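Local coordinates for protein cysteine S-methyltransferase NleE (Escherichia coli O157:H7, PDB 4R29) that probably methylates a zinc-binding cysteine of host TAB2 and TAB3 with S-adenosylmethionine as methyl donor, thereby blocking NF-kappa-B activation, at residues K66-Y77 against P120-I131. The protein carries 1 engineered substitution. Sequence-based numbering, arbitrary orientation.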
ATOM      1  N   LYS A  66      -4.553  17.894   0.746  1.00 31.26           N
ATOM      2  CA  LYS A  66      -5.516  16.809   0.670  1.00 33.94           C
ATOM      3  C   LYS A  66      -6.675  17.141  -0.273  1.00 35.69           C
ATOM      4  O   LYS A  66      -7.086  16.306  -1.078  1.00 33.40           O
ATOM      5  CB  LYS A  66      -6.066  16.431   2.045  1.00 32.95           C
ATOM      6  CG  LYS A  66      -7.054  15.264   1.976  1.00 29.23           C
ATOM      7  CD  LYS A  66      -7.692  14.978   3.320  1.00 33.50           C
ATOM      8  CE  LYS A  66      -9.152  14.540   3.154  1.00 40.11           C
ATOM      9  NZ  LYS A  66      -9.891  14.484   4.456  1.00 48.72           N
ATOM     10  N   ALA A  67      -7.204  18.354  -0.168  1.00 36.10           N
ATOM     11  CA  ALA A  67      -8.331  18.746  -1.005  1.00 31.51           C
ATOM     12  C   ALA A  67      -7.934  18.743  -2.469  1.00 31.72           C
ATOM     13  O   ALA A  67      -8.704  18.282  -3.308  1.00 28.73           O
ATOM     14  CB  ALA A  67      -8.877  20.105  -0.591  1.00 29.20           C
ATOM     15  N   ARG A  68      -6.735  19.248  -2.780  1.00 32.94           N
ATOM     16  CA  ARG A  68      -6.235  19.226  -4.162  1.00 32.20           C
ATOM     17  C   ARG A  68      -6.058  17.794  -4.690  1.00 31.04           C
ATOM     18  O   ARG A  68      -6.463  17.468  -5.807  1.00 32.94           O
ATOM     19  CB  ARG A  68      -4.910  19.989  -4.304  1.00 35.02           C
ATOM     20  CG  ARG A  68      -5.046  21.514  -4.372  1.00 39.33           C
ATOM     21  CD  ARG A  68      -3.703  22.196  -4.667  1.00 41.20           C
ATOM     22  NE  ARG A  68      -2.677  21.846  -3.682  1.00 44.50           N
ATOM     23  CZ  ARG A  68      -2.366  22.589  -2.621  1.00 44.64           C
ATOM     24  NH1 ARG A  68      -2.994  23.737  -2.403  1.00 44.77           N
ATOM     25  NH2 ARG A  68      -1.424  22.183  -1.775  1.00 42.46           N
ATOM     26  N   ARG A  69      -5.445  16.937  -3.892  1.00 29.71           N
ATOM     27  CA  ARG A  69      -5.260  15.557  -4.303  1.00 29.38           C
ATOM     28  C   ARG A  69      -6.611  14.844  -4.458  1.00 25.87           C
ATOM     29  O   ARG A  69      -6.801  14.052  -5.383  1.00 22.81           O
ATOM     30  CB  ARG A  69      -4.351  14.842  -3.313  1.00 24.80           C
ATOM     31  CG  ARG A  69      -2.984  15.499  -3.200  1.00 33.58           C
ATOM     32  CD  ARG A  69      -2.233  15.456  -4.534  1.00 30.27           C
ATOM     33  NE  ARG A  69      -1.698  14.121  -4.784  1.00 27.54           N
ATOM     34  CZ  ARG A  69      -1.276  13.693  -5.965  1.00 28.60           C
ATOM     35  NH1 ARG A  69      -1.326  14.491  -7.017  1.00 32.59           N
ATOM     36  NH2 ARG A  69      -0.799  12.468  -6.093  1.00 32.56           N
ATOM     37  N   PHE A  70      -7.554  15.165  -3.577  1.00 23.07           N
ATOM     38  CA  PHE A  70      -8.877  14.538  -3.601  1.00 25.81           C
ATOM     39  C   PHE A  70      -9.646  14.881  -4.881  1.00 25.60           C
ATOM     40  O   PHE A  70     -10.310  14.021  -5.465  1.00 22.14           O
ATOM     41  CB  PHE A  70      -9.683  14.913  -2.355  1.00 24.24           C
ATOM     42  CG  PHE A  70     -10.988  14.172  -2.220  1.00 27.80           C
ATOM     43  CD1 PHE A  70     -11.039  12.785  -2.344  1.00 26.75           C
ATOM     44  CD2 PHE A  70     -12.165  14.861  -1.933  1.00 23.99           C
ATOM     45  CE1 PHE A  70     -12.253  12.087  -2.194  1.00 25.16           C
ATOM     46  CE2 PHE A  70     -13.371  14.185  -1.793  1.00 27.91           C
ATOM     47  CZ  PHE A  70     -13.416  12.791  -1.922  1.00 29.23           C
ATOM     48  N   SER A  71      -9.526  16.129  -5.330  1.00 26.14           N
ATOM     49  CA  SER A  71     -10.134  16.543  -6.592  1.00 27.39           C
ATOM     50  C   SER A  71      -9.545  15.753  -7.736  1.00 25.16           C
ATOM     51  O   SER A  71     -10.265  15.261  -8.605  1.00 25.29           O
ATOM     52  CB  SER A  71      -9.890  18.029  -6.849  1.00 29.25           C
ATOM     53  OG  SER A  71     -10.614  18.799  -5.917  1.00 34.19           O
ATOM     54  N   TYR A  72      -8.222  15.674  -7.751  1.00 24.73           N
ATOM     55  CA  TYR A  72      -7.513  14.882  -8.741  1.00 25.79           C
ATOM     56  C   TYR A  72      -8.067  13.450  -8.772  1.00 24.39           C
ATOM     57  O   TYR A  72      -8.315  12.907  -9.840  1.00 24.97           O
ATOM     58  CB  TYR A  72      -6.016  14.901  -8.421  1.00 26.61           C
ATOM     59  CG  TYR A  72      -5.170  13.830  -9.091  1.00 31.54           C
ATOM     60  CD1 TYR A  72      -5.374  13.465 -10.411  1.00 36.65           C
ATOM     61  CD2 TYR A  72      -4.141  13.214  -8.408  1.00 33.73           C
ATOM     62  CE1 TYR A  72      -4.581  12.498 -11.026  1.00 33.34           C
ATOM     63  CE2 TYR A  72      -3.351  12.255  -9.010  1.00 35.48           C
ATOM     64  CZ  TYR A  72      -3.574  11.901 -10.315  1.00 31.89           C
ATOM     65  OH  TYR A  72      -2.772  10.948 -10.907  1.00 33.24           O
ATOM     66  N   MET A  73      -8.267  12.848  -7.601  1.00 20.89           N
ATOM     67  CA  MET A  73      -8.750  11.470  -7.527  1.00 20.64           C
ATOM     68  C   MET A  73     -10.185  11.307  -8.037  1.00 21.32           C
ATOM     69  O   MET A  73     -10.533  10.312  -8.693  1.00 18.68           O
ATOM     70  CB  MET A  73      -8.637  10.948  -6.097  1.00 17.98           C
ATOM     71  CG  MET A  73      -7.201  10.696  -5.653  1.00 22.39           C
ATOM     72  SD  MET A  73      -7.137  10.182  -3.932  1.00 22.14           S
ATOM     73  CE  MET A  73      -5.366  10.011  -3.675  1.00 21.02           C
ATOM     74  N   LYS A  74     -11.010  12.299  -7.736  1.00 22.23           N
ATOM     75  CA  LYS A  74     -12.413  12.286  -8.133  1.00 21.42           C
ATOM     76  C   LYS A  74     -12.541  12.383  -9.639  1.00 22.78           C
ATOM     77  O   LYS A  74     -13.385  11.726 -10.237  1.00 23.69           O
ATOM     78  CB  LYS A  74     -13.163  13.422  -7.441  1.00 23.90           C
ATOM     79  CG  LYS A  74     -13.450  13.151  -5.967  1.00 26.00           C
ATOM     80  CD  LYS A  74     -14.301  14.261  -5.362  1.00 29.40           C
ATOM     81  CE  LYS A  74     -13.596  15.613  -5.471  1.00 28.76           C
ATOM     82  NZ  LYS A  74     -14.466  16.706  -4.946  1.00 29.68           N
ATOM     83  N   THR A  75     -11.680  13.192 -10.251  1.00 21.66           N
ATOM     84  CA  THR A  75     -11.629  13.279 -11.700  1.00 23.44           C
ATOM     85  C   THR A  75     -11.259  11.921 -12.322  1.00 26.00           C
ATOM     86  O   THR A  75     -11.864  11.501 -13.313  1.00 25.24           O
ATOM     87  CB  THR A  75     -10.636  14.387 -12.179  1.00 26.13           C
ATOM     88  OG1 THR A  75     -10.970  15.647 -11.565  1.00 23.19           O
ATOM     89  CG2 THR A  75     -10.704  14.545 -13.710  1.00 24.86           C
ATOM     90  N   MET A  76     -10.273  11.233 -11.741  1.00 22.27           N
ATOM     91  CA  MET A  76      -9.811   9.967 -12.318  1.00 19.24           C
ATOM     92  C   MET A  76     -10.662   8.777 -11.874  1.00 20.92           C
ATOM     93  O   MET A  76     -10.551   7.696 -12.425  1.00 21.57           O
ATOM     94  CB  MET A  76      -8.349   9.709 -11.958  1.00 23.19           C
ATOM     95  CG  MET A  76      -7.393  10.829 -12.353  1.00 25.45           C
ATOM     96  SD  MET A  76      -7.581  11.269 -14.083  1.00 26.63           S
ATOM     97  CE  MET A  76      -7.334   9.695 -14.915  1.00 23.75           C
ATOM     98  N   TYR A  77     -11.503   8.967 -10.866  1.00 20.41           N
ATOM     99  CA  TYR A  77     -12.306   7.852 -10.386  1.00 23.25           C
ATOM    100  C   TYR A  77     -13.152   7.257 -11.487  1.00 21.99           C
ATOM    101  O   TYR A  77     -13.786   7.964 -12.263  1.00 20.01           O
ATOM    102  CB  TYR A  77     -13.229   8.261  -9.240  1.00 21.49           C
ATOM    103  CG  TYR A  77     -14.093   7.119  -8.722  1.00 22.22           C
ATOM    104  CD1 TYR A  77     -13.594   6.214  -7.781  1.00 26.07           C
ATOM    105  CD2 TYR A  77     -15.402   6.950  -9.159  1.00 19.68           C
ATOM    106  CE1 TYR A  77     -14.375   5.177  -7.297  1.00 24.51           C
ATOM    107  CE2 TYR A  77     -16.196   5.922  -8.674  1.00 19.24           C
ATOM    108  CZ  TYR A  77     -15.678   5.050  -7.743  1.00 22.19           C
ATOM    109  OH  TYR A  77     -16.449   4.035  -7.255  1.00 25.64           O
ATOM    110  N   PRO A 120      -1.434  12.949   2.895  1.00 25.68           N
ATOM    111  CA  PRO A 120      -2.642  13.508   2.283  1.00 25.89           C
ATOM    112  C   PRO A 120      -3.307  12.601   1.245  1.00 22.84           C
ATOM    113  O   PRO A 120      -4.528  12.513   1.254  1.00 22.72           O
ATOM    114  CB  PRO A 120      -2.132  14.797   1.633  1.00 27.92           C
ATOM    115  CG  PRO A 120      -1.010  15.203   2.508  1.00 30.59           C
ATOM    116  CD  PRO A 120      -0.329  13.919   2.885  1.00 25.01           C
ATOM    117  N   ASP A 121      -2.532  11.954   0.376  1.00 20.65           N
ATOM    118  CA  ASP A 121      -3.089  11.038  -0.621  1.00 21.83           C
ATOM    119  C   ASP A 121      -3.839   9.891   0.050  1.00 22.81           C
ATOM    120  O   ASP A 121      -4.896   9.477  -0.399  1.00 21.46           O
ATOM    121  CB  ASP A 121      -1.974  10.441  -1.489  1.00 19.69           C
ATOM    122  CG  ASP A 121      -1.508  11.379  -2.567  1.00 24.82           C
ATOM    123  OD1 ASP A 121      -2.018  12.512  -2.642  1.00 25.81           O
ATOM    124  OD2 ASP A 121      -0.627  10.982  -3.349  1.00 27.86           O
ATOM    125  N   LEU A 122      -3.250   9.350   1.108  1.00 22.98           N
ATOM    126  CA  LEU A 122      -3.841   8.221   1.799  1.00 25.38           C
ATOM    127  C   LEU A 122      -5.216   8.640   2.331  1.00 23.89           C
ATOM    128  O   LEU A 122      -6.186   7.889   2.233  1.00 21.36           O
ATOM    129  CB  LEU A 122      -2.913   7.737   2.931  1.00 20.28           C
ATOM    130  CG  LEU A 122      -3.507   6.712   3.908  1.00 25.27           C
ATOM    131  CD1 LEU A 122      -4.023   5.461   3.155  1.00 18.94           C
ATOM    132  CD2 LEU A 122      -2.536   6.328   5.067  1.00 19.90           C
ATOM    133  N   HIS A 123      -5.296   9.844   2.893  1.00 23.45           N
ATOM    134  CA  HIS A 123      -6.566  10.325   3.432  1.00 26.85           C
ATOM    135  C   HIS A 123      -7.592  10.585   2.330  1.00 23.04           C
ATOM    136  O   HIS A 123      -8.759  10.244   2.479  1.00 22.68           O
ATOM    137  CB  HIS A 123      -6.354  11.542   4.346  1.00 26.63           C
ATOM    138  CG  HIS A 123      -5.771  11.175   5.671  1.00 27.15           C
ATOM    139  ND1 HIS A 123      -4.438  10.852   5.836  1.00 26.81           N
ATOM    140  CD2 HIS A 123      -6.350  10.997   6.884  1.00 31.84           C
ATOM    141  CE1 HIS A 123      -4.220  10.519   7.095  1.00 27.49           C
ATOM    142  NE2 HIS A 123      -5.359  10.600   7.753  1.00 32.06           N
ATOM    143  N   ALA A 124      -7.146  11.167   1.221  1.00 20.99           N
ATOM    144  CA  ALA A 124      -8.025  11.418   0.079  1.00 23.46           C
ATOM    145  C   ALA A 124      -8.560  10.108  -0.516  1.00 24.84           C
ATOM    146  O   ALA A 124      -9.736  10.019  -0.908  1.00 22.40           O
ATOM    147  CB  ALA A 124      -7.300  12.248  -0.998  1.00 19.40           C
ATOM    148  N   LEU A 125      -7.683   9.104  -0.585  1.00 20.99           N
ATOM    149  CA  LEU A 125      -8.001   7.804  -1.165  1.00 22.71           C
ATOM    150  C   LEU A 125      -9.182   7.148  -0.454  1.00 24.11           C
ATOM    151  O   LEU A 125     -10.050   6.524  -1.088  1.00 24.43           O
ATOM    152  CB  LEU A 125      -6.797   6.874  -1.013  1.00 22.27           C
ATOM    153  CG  LEU A 125      -6.001   6.437  -2.224  1.00 23.38           C
ATOM    154  CD1 LEU A 125      -5.250   5.172  -1.819  1.00 21.22           C
ATOM    155  CD2 LEU A 125      -6.899   6.167  -3.441  1.00 19.24           C
ATOM    156  N   CYS A 126      -9.177   7.270   0.872  1.00 20.17           N
ATOM    157  CA  CYS A 126     -10.182   6.674   1.742  1.00 24.10           C
ATOM    158  C   CYS A 126     -11.563   7.314   1.654  1.00 26.25           C
ATOM    159  O   CYS A 126     -12.535   6.775   2.199  1.00 25.11           O
ATOM    160  CB  CYS A 126      -9.698   6.728   3.185  1.00 24.70           C
ATOM    161  SG  CYS A 126      -8.404   5.537   3.505  1.00 27.81           S
ATOM    162  N   GLU A 127     -11.647   8.456   0.971  1.00 20.98           N
ATOM    163  CA  GLU A 127     -12.922   9.142   0.811  1.00 27.08           C
ATOM    164  C   GLU A 127     -13.609   8.880  -0.539  1.00 22.82           C
ATOM    165  O   GLU A 127     -14.637   9.477  -0.829  1.00 26.89           O
ATOM    166  CB  GLU A 127     -12.763  10.649   1.077  1.00 26.66           C
ATOM    167  CG  GLU A 127     -12.139  10.971   2.446  1.00 29.83           C
ATOM    168  CD  GLU A 127     -11.984  12.481   2.708  1.00 38.28           C
ATOM    169  OE1 GLU A 127     -12.041  13.281   1.746  1.00 33.36           O
ATOM    170  OE2 GLU A 127     -11.798  12.868   3.886  1.00 43.61           O
ATOM    171  N   LEU A 128     -13.056   7.984  -1.350  1.00 23.02           N
ATOM    172  CA  LEU A 128     -13.661   7.631  -2.640  1.00 21.50           C
ATOM    173  C   LEU A 128     -14.672   6.486  -2.520  1.00 21.28           C
ATOM    174  O   LEU A 128     -14.485   5.571  -1.722  1.00 23.03           O
ATOM    175  CB  LEU A 128     -12.573   7.243  -3.642  1.00 21.08           C
ATOM    176  CG  LEU A 128     -11.574   8.335  -4.027  1.00 22.09           C
ATOM    177  CD1 LEU A 128     -10.336   7.725  -4.683  1.00 17.14           C
ATOM    178  CD2 LEU A 128     -12.229   9.405  -4.930  1.00 21.31           C
ATOM    179  N   PRO A 129     -15.741   6.516  -3.329  1.00 22.35           N
ATOM    180  CA  PRO A 129     -16.742   5.457  -3.129  1.00 22.71           C
ATOM    181  C   PRO A 129     -16.158   4.082  -3.468  1.00 24.96           C
ATOM    182  O   PRO A 129     -15.431   3.960  -4.467  1.00 21.69           O
ATOM    183  CB  PRO A 129     -17.870   5.820  -4.115  1.00 19.22           C
ATOM    184  CG  PRO A 129     -17.590   7.269  -4.551  1.00 18.77           C
ATOM    185  CD  PRO A 129     -16.087   7.420  -4.445  1.00 19.08           C
ATOM    186  N   ASP A 130     -16.462   3.089  -2.631  1.00 21.05           N
ATOM    187  CA  ASP A 130     -16.076   1.691  -2.847  1.00 26.08           C
ATOM    188  C   ASP A 130     -14.562   1.462  -2.867  1.00 25.96           C
ATOM    189  O   ASP A 130     -14.091   0.446  -3.368  1.00 23.39           O
ATOM    190  CB  ASP A 130     -16.692   1.158  -4.133  1.00 26.85           C
ATOM    191  CG  ASP A 130     -18.174   1.462  -4.229  1.00 32.43           C
ATOM    192  OD1 ASP A 130     -18.929   0.946  -3.375  1.00 32.49           O
ATOM    193  OD2 ASP A 130     -18.572   2.224  -5.143  1.00 32.35           O
ATOM    194  N   ILE A 131     -13.813   2.421  -2.332  1.00 21.63           N
ATOM    195  CA  ILE A 131     -12.372   2.305  -2.218  1.00 24.86           C
ATOM    196  C   ILE A 131     -11.982   2.019  -0.765  1.00 24.41           C
ATOM    197  O   ILE A 131     -12.213   2.847   0.116  1.00 23.05           O
ATOM    198  CB  ILE A 131     -11.683   3.596  -2.693  1.00 23.87           C
ATOM    199  CG1 ILE A 131     -12.096   3.912  -4.132  1.00 22.07           C
ATOM    200  CG2 ILE A 131     -10.183   3.460  -2.599  1.00 18.67           C
ATOM    201  CD1 ILE A 131     -11.669   2.862  -5.115  1.00 19.50           C
TER
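Ala124 is a knob in a hole formed by Lys66, Arg69, Phe70 and Met73, where helix 59-76 packs against helix 120-125 beside the three-stranded sheet of this Rossmann-like fold. The axes of 66-76 and 120-125 approach to 8.5 Å and cross at -50°, a close approach consistent with the small residue at the crossing: Ala124 CB lies 3.6 Å from Met73 SD. Met73, extended beyond CG, carries CE to Leu125 CG (3.9 Å), while Leu128 packs its CD1 on Met73 CB and its CD2 on Phe70 CE1. Ion pairs border this apolar strip. Arg69 grips Asp121 side-on, NE to OD1 at 2.7 Å and NH2 to OD2 at 3.1 Å, the guanidinium and carboxylate planes 27° apart, nearly coplanar. Bends at chi2 and chi3 fold the arginine back onto the carboxylate. Lys66 NZ meets Glu127 OE2 at 2.6 Å, from above the carboxylate plane, and Glu127 OE1 sits over the centre of the Phe70 ring. Past the helix end, Pro129 CD makes a CH-pi contact with the Tyr77 ring, 4.2 Å from its centroid. Trp99 of helix 95-103 also touches Met73 and Asp121. Two-point pairing restricts rotation of the Arg69 guanidinium, whereas Lys66 offers Glu127 one bond.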